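Low molecular weight phosphotyrosine phosphatase family protein (Streptococcus pyogenes, PDB 5GOT) probably catalyses the hydrolysis of phosphotyrosine in proteins, releasing inorganic phosphate, as a low molecular weight protein tyrosine phosphatase. Local coordinates at residues 106-114 and 128-139. Numbering follows the deposited sequence.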
loop_
_atom_site.group_PDB
_atom_site.type_symbol
_atom_site.label_atom_id
_atom_site.label_comp_id
_atom_site.label_asym_id
_atom_site.label_seq_id
_atom_site.Cartn_x
_atom_site.Cartn_y
_atom_site.Cartn_z
ATOM N N TYR A 106 -10.524 -2.204 0.724
ATOM C CA TYR A 106 -10.222 -2.783 2.026
ATOM C C TYR A 106 -9.453 -1.788 2.887
ATOM O O TYR A 106 -8.734 -0.925 2.383
ATOM C CB TYR A 106 -9.346 -4.047 1.916
ATOM C CG TYR A 106 -9.929 -5.216 1.129
ATOM C CD1 TYR A 106 -9.929 -5.207 -0.262
ATOM C CD2 TYR A 106 -10.422 -6.348 1.780
ATOM C CE1 TYR A 106 -10.436 -6.274 -0.990
ATOM C CE2 TYR A 106 -10.934 -7.433 1.052
ATOM C CZ TYR A 106 -10.925 -7.383 -0.331
ATOM O OH TYR A 106 -11.414 -8.431 -1.089
ATOM N N LEU A 107 -9.582 -1.947 4.197
ATOM C CA LEU A 107 -8.736 -1.243 5.150
ATOM C C LEU A 107 -7.478 -2.065 5.413
ATOM O O LEU A 107 -7.562 -3.264 5.694
ATOM C CB LEU A 107 -9.494 -0.997 6.455
ATOM C CG LEU A 107 -8.720 -0.232 7.534
ATOM C CD1 LEU A 107 -8.398 1.171 7.057
ATOM C CD2 LEU A 107 -9.548 -0.181 8.814
ATOM N N PHE A 108 -6.313 -1.407 5.347
ATOM C CA PHE A 108 -5.041 -2.111 5.501
ATOM C C PHE A 108 -4.969 -2.927 6.790
ATOM O O PHE A 108 -4.479 -4.062 6.778
ATOM C CB PHE A 108 -3.874 -1.117 5.447
ATOM C CG PHE A 108 -2.529 -1.768 5.563
ATOM C CD1 PHE A 108 -1.909 -2.308 4.444
ATOM C CD2 PHE A 108 -1.866 -1.815 6.788
ATOM C CE1 PHE A 108 -0.662 -2.909 4.542
ATOM C CE2 PHE A 108 -0.624 -2.406 6.895
ATOM C CZ PHE A 108 -0.020 -2.964 5.768
ATOM N N ARG A 109 -5.414 -2.359 7.910
ATOM C CA ARG A 109 -5.431 -3.087 9.167
ATOM C C ARG A 109 -6.485 -2.459 10.067
ATOM O O ARG A 109 -6.653 -1.239 10.080
ATOM C CB ARG A 109 -4.047 -3.086 9.850
ATOM C CG ARG A 109 -3.633 -1.749 10.447
ATOM C CD ARG A 109 -2.232 -1.816 11.098
ATOM N NE ARG A 109 -2.146 -2.777 12.196
ATOM C CZ ARG A 109 -2.444 -2.499 13.464
ATOM N NH1 ARG A 109 -2.866 -1.287 13.799
ATOM N NH2 ARG A 109 -2.331 -3.434 14.401
ATOM N N GLU A 110 -7.205 -3.302 10.799
ATOM C CA GLU A 110 -8.239 -2.797 11.690
ATOM C C GLU A 110 -7.626 -1.882 12.745
ATOM O O GLU A 110 -6.566 -2.178 13.304
ATOM C CB GLU A 110 -8.981 -3.969 12.337
ATOM C CG GLU A 110 -9.794 -4.758 11.309
ATOM C CD GLU A 110 -10.854 -3.899 10.651
ATOM O OE1 GLU A 110 -11.722 -3.368 11.372
ATOM O OE2 GLU A 110 -10.819 -3.728 9.408
ATOM N N GLY A 111 -8.291 -0.754 12.993
ATOM C CA GLY A 111 -7.717 0.316 13.798
ATOM C C GLY A 111 -6.872 1.307 13.012
ATOM O O GLY A 111 -6.927 2.519 13.253
ATOM N N GLY A 112 -6.053 0.804 12.095
ATOM C CA GLY A 112 -5.385 1.633 11.111
ATOM C C GLY A 112 -3.887 1.713 11.353
ATOM O O GLY A 112 -3.339 1.135 12.292
ATOM N N VAL A 113 -3.228 2.430 10.455
ATOM C CA VAL A 113 -1.797 2.699 10.548
ATOM C C VAL A 113 -1.629 4.172 10.907
ATOM O O VAL A 113 -2.093 5.038 10.154
ATOM C CB VAL A 113 -1.077 2.358 9.236
ATOM C CG1 VAL A 113 0.383 2.700 9.334
ATOM C CG2 VAL A 113 -1.244 0.882 8.921
ATOM N N PRO A 114 -1.018 4.499 12.045
ATOM C CA PRO A 114 -0.809 5.909 12.395
ATOM C C PRO A 114 -0.107 6.646 11.261
ATOM O O PRO A 114 0.767 6.102 10.586
ATOM C CB PRO A 114 0.059 5.841 13.656
ATOM C CG PRO A 114 -0.238 4.488 14.236
ATOM C CD PRO A 114 -0.465 3.586 13.059
ATOM N N LEU A 128 4.193 -1.636 11.794
ATOM C CA LEU A 128 2.786 -1.954 11.532
ATOM C C LEU A 128 2.544 -2.329 10.078
ATOM O O LEU A 128 1.679 -3.170 9.786
ATOM C CB LEU A 128 1.909 -0.772 11.934
ATOM C CG LEU A 128 1.985 -0.560 13.440
ATOM C CD1 LEU A 128 1.364 0.758 13.849
ATOM C CD2 LEU A 128 1.311 -1.730 14.146
ATOM N N VAL A 129 3.270 -1.703 9.150
ATOM C CA VAL A 129 3.130 -2.048 7.740
ATOM C C VAL A 129 3.677 -3.440 7.490
ATOM O O VAL A 129 3.107 -4.233 6.733
ATOM C CB VAL A 129 3.851 -0.997 6.881
ATOM C CG1 VAL A 129 4.114 -1.527 5.475
ATOM C CG2 VAL A 129 3.036 0.263 6.843
ATOM N N ARG A 130 4.799 -3.747 8.135
ATOM C CA ARG A 130 5.455 -5.038 7.985
ATOM C C ARG A 130 4.567 -6.170 8.498
ATOM O O ARG A 130 4.455 -7.222 7.853
ATOM C CB ARG A 130 6.803 -4.981 8.719
ATOM C CG ARG A 130 7.530 -6.303 8.929
ATOM C CD ARG A 130 8.213 -6.695 7.668
ATOM N NE ARG A 130 8.638 -8.105 7.687
ATOM C CZ ARG A 130 9.260 -8.700 6.669
ATOM N NH1 ARG A 130 9.596 -9.978 6.784
ATOM N NH2 ARG A 130 9.546 -8.000 5.553
ATOM N N LYS A 131 3.905 -5.964 9.645
ATOM C CA LYS A 131 2.982 -6.970 10.165
ATOM C C LYS A 131 1.718 -7.064 9.313
ATOM O O LYS A 131 1.220 -8.167 9.055
ATOM C CB LYS A 131 2.627 -6.654 11.622
ATOM C CG LYS A 131 3.820 -6.732 12.581
ATOM C CD LYS A 131 3.408 -6.697 14.064
ATOM C CE LYS A 131 2.911 -5.320 14.513
ATOM N NZ LYS A 131 2.534 -5.287 15.963
ATOM N N GLY A 132 1.177 -5.921 8.884
ATOM C CA GLY A 132 -0.017 -5.936 8.055
ATOM C C GLY A 132 0.223 -6.555 6.689
ATOM O O GLY A 132 -0.670 -7.194 6.118
ATOM N N CYS A 133 1.419 -6.369 6.136
ATOM C CA CYS A 133 1.753 -7.044 4.889
ATOM C C CYS A 133 1.777 -8.553 5.080
ATOM O O CYS A 133 1.316 -9.300 4.208
ATOM C CB CYS A 133 3.092 -6.537 4.347
ATOM S SG CYS A 133 2.966 -4.893 3.578
ATOM N N GLN A 134 2.287 -9.019 6.226
ATOM C CA GLN A 134 2.268 -10.451 6.513
ATOM C C GLN A 134 0.840 -10.974 6.578
ATOM O O GLN A 134 0.545 -12.063 6.072
ATOM C CB GLN A 134 3.002 -10.741 7.824
ATOM C CG GLN A 134 4.520 -10.792 7.691
ATOM C CD GLN A 134 4.980 -11.939 6.805
ATOM O OE1 GLN A 134 4.295 -12.959 6.684
ATOM N NE2 GLN A 134 6.139 -11.770 6.165
ATOM N N ASP A 135 -0.063 -10.207 7.195
ATOM C CA ASP A 135 -1.452 -10.627 7.285
ATOM C C ASP A 135 -2.112 -10.670 5.916
ATOM O O ASP A 135 -2.854 -11.611 5.619
ATOM C CB ASP A 135 -2.219 -9.711 8.227
ATOM C CG ASP A 135 -1.796 -9.893 9.674
ATOM O OD1 ASP A 135 -0.962 -10.794 9.953
ATOM O OD2 ASP A 135 -2.312 -9.149 10.530
ATOM N N TRP A 136 -1.855 -9.667 5.067
ATOM C CA TRP A 136 -2.420 -9.690 3.720
ATOM C C TRP A 136 -1.911 -10.884 2.925
ATOM O O TRP A 136 -2.664 -11.490 2.155
ATOM C CB TRP A 136 -2.130 -8.377 2.984
ATOM C CG TRP A 136 -3.080 -7.320 3.438
ATOM C CD1 TRP A 136 -2.788 -6.199 4.175
ATOM C CD2 TRP A 136 -4.498 -7.325 3.260
ATOM N NE1 TRP A 136 -3.943 -5.501 4.448
ATOM C CE2 TRP A 136 -5.005 -6.172 3.892
ATOM C CE3 TRP A 136 -5.393 -8.196 2.624
ATOM C CZ2 TRP A 136 -6.362 -5.865 3.902
ATOM C CZ3 TRP A 136 -6.740 -7.884 2.627
ATOM C CH2 TRP A 136 -7.214 -6.733 3.261
ATOM N N LEU A 137 -0.650 -11.263 3.125
ATOM C CA LEU A 137 -0.122 -12.443 2.450
ATOM C C LEU A 137 -0.913 -13.691 2.830
ATOM O O LEU A 137 -1.320 -14.472 1.963
ATOM C CB LEU A 137 1.354 -12.615 2.801
ATOM C CG LEU A 137 2.146 -13.617 1.967
ATOM C CD1 LEU A 137 2.496 -13.016 0.616
ATOM C CD2 LEU A 137 3.402 -14.076 2.734
ATOM N N SER A 138 -1.140 -13.892 4.132
ATOM C CA SER A 138 -1.873 -15.067 4.580
ATOM C C SER A 138 -3.324 -15.009 4.131
ATOM O O SER A 138 -3.968 -16.047 3.953
ATOM C CB SER A 138 -1.798 -15.186 6.098
ATOM O OG SER A 138 -2.737 -14.312 6.686
ATOM N N ARG A 139 -3.844 -13.805 3.927
ATOM C CA ARG A 139 -5.212 -13.657 3.470
ATOM C C ARG A 139 -5.342 -13.929 1.973
ATOM O O ARG A 139 -6.309 -14.565 1.533
ATOM C CB ARG A 139 -5.693 -12.251 3.816
ATOM C CG ARG A 139 -7.150 -12.050 3.660
ATOM C CD ARG A 139 -7.831 -11.809 5.001
ATOM N NE ARG A 139 -9.178 -11.347 4.701
ATOM C CZ ARG A 139 -9.623 -10.118 4.933
ATOM N NH1 ARG A 139 -8.843 -9.229 5.541
ATOM N NH2 ARG A 139 -10.864 -9.795 4.579
#
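W136 reaches from helix 122-140 to three successive residues, Y106, L107 and F108. Its indole NE1 donates to F108 O at 2.8 Å; the acceptor is met in its carbonyl plane, on a lone pair, but the N-H...O angle of 138° makes the bond bent, and the oxygen is tilted out of the indole plane. At the indole edge, CZ2 lies 3.4 Å from L107 O, and CH2 approaches Y106 CD2 to 3.6 Å. The six-membered ring presents its edge to the Y106 face in an offset edge-to-face pair, planes at 84°. The F108 ring completes the aromatic cluster, meeting the pyrrole side obliquely, neither stacked nor edge-to-face. The indole thus packs on the end of strand 105-107, an outermost strand of the four-stranded parallel sheet (order 2-1-3-4) of the low molecular weight phosphatase fold, and hydrogen-bonds to the first residue after it. F108, its CG anti to the backbone N (chi1 -179°), carries its ring back to the helix: CZ is 3.5 Å from V129 O, which lies at the ring edge, and 4.2 Å from C133 SG. With no side chain at G132, the ring comes right up to the helix backbone (F108 CE2 to G132 CA 3.8 Å). L128 straddles the type II turn R109-G112: CD2 sits over one guanidinium face, 3.9 Å from R109 CZ, while CD1 packs tightly against P114 CD (3.5 Å) beyond it. G112 O, in the guanidinium plane, takes a nearly straight bond from R109 NH1, tilted from the carbonyl plane.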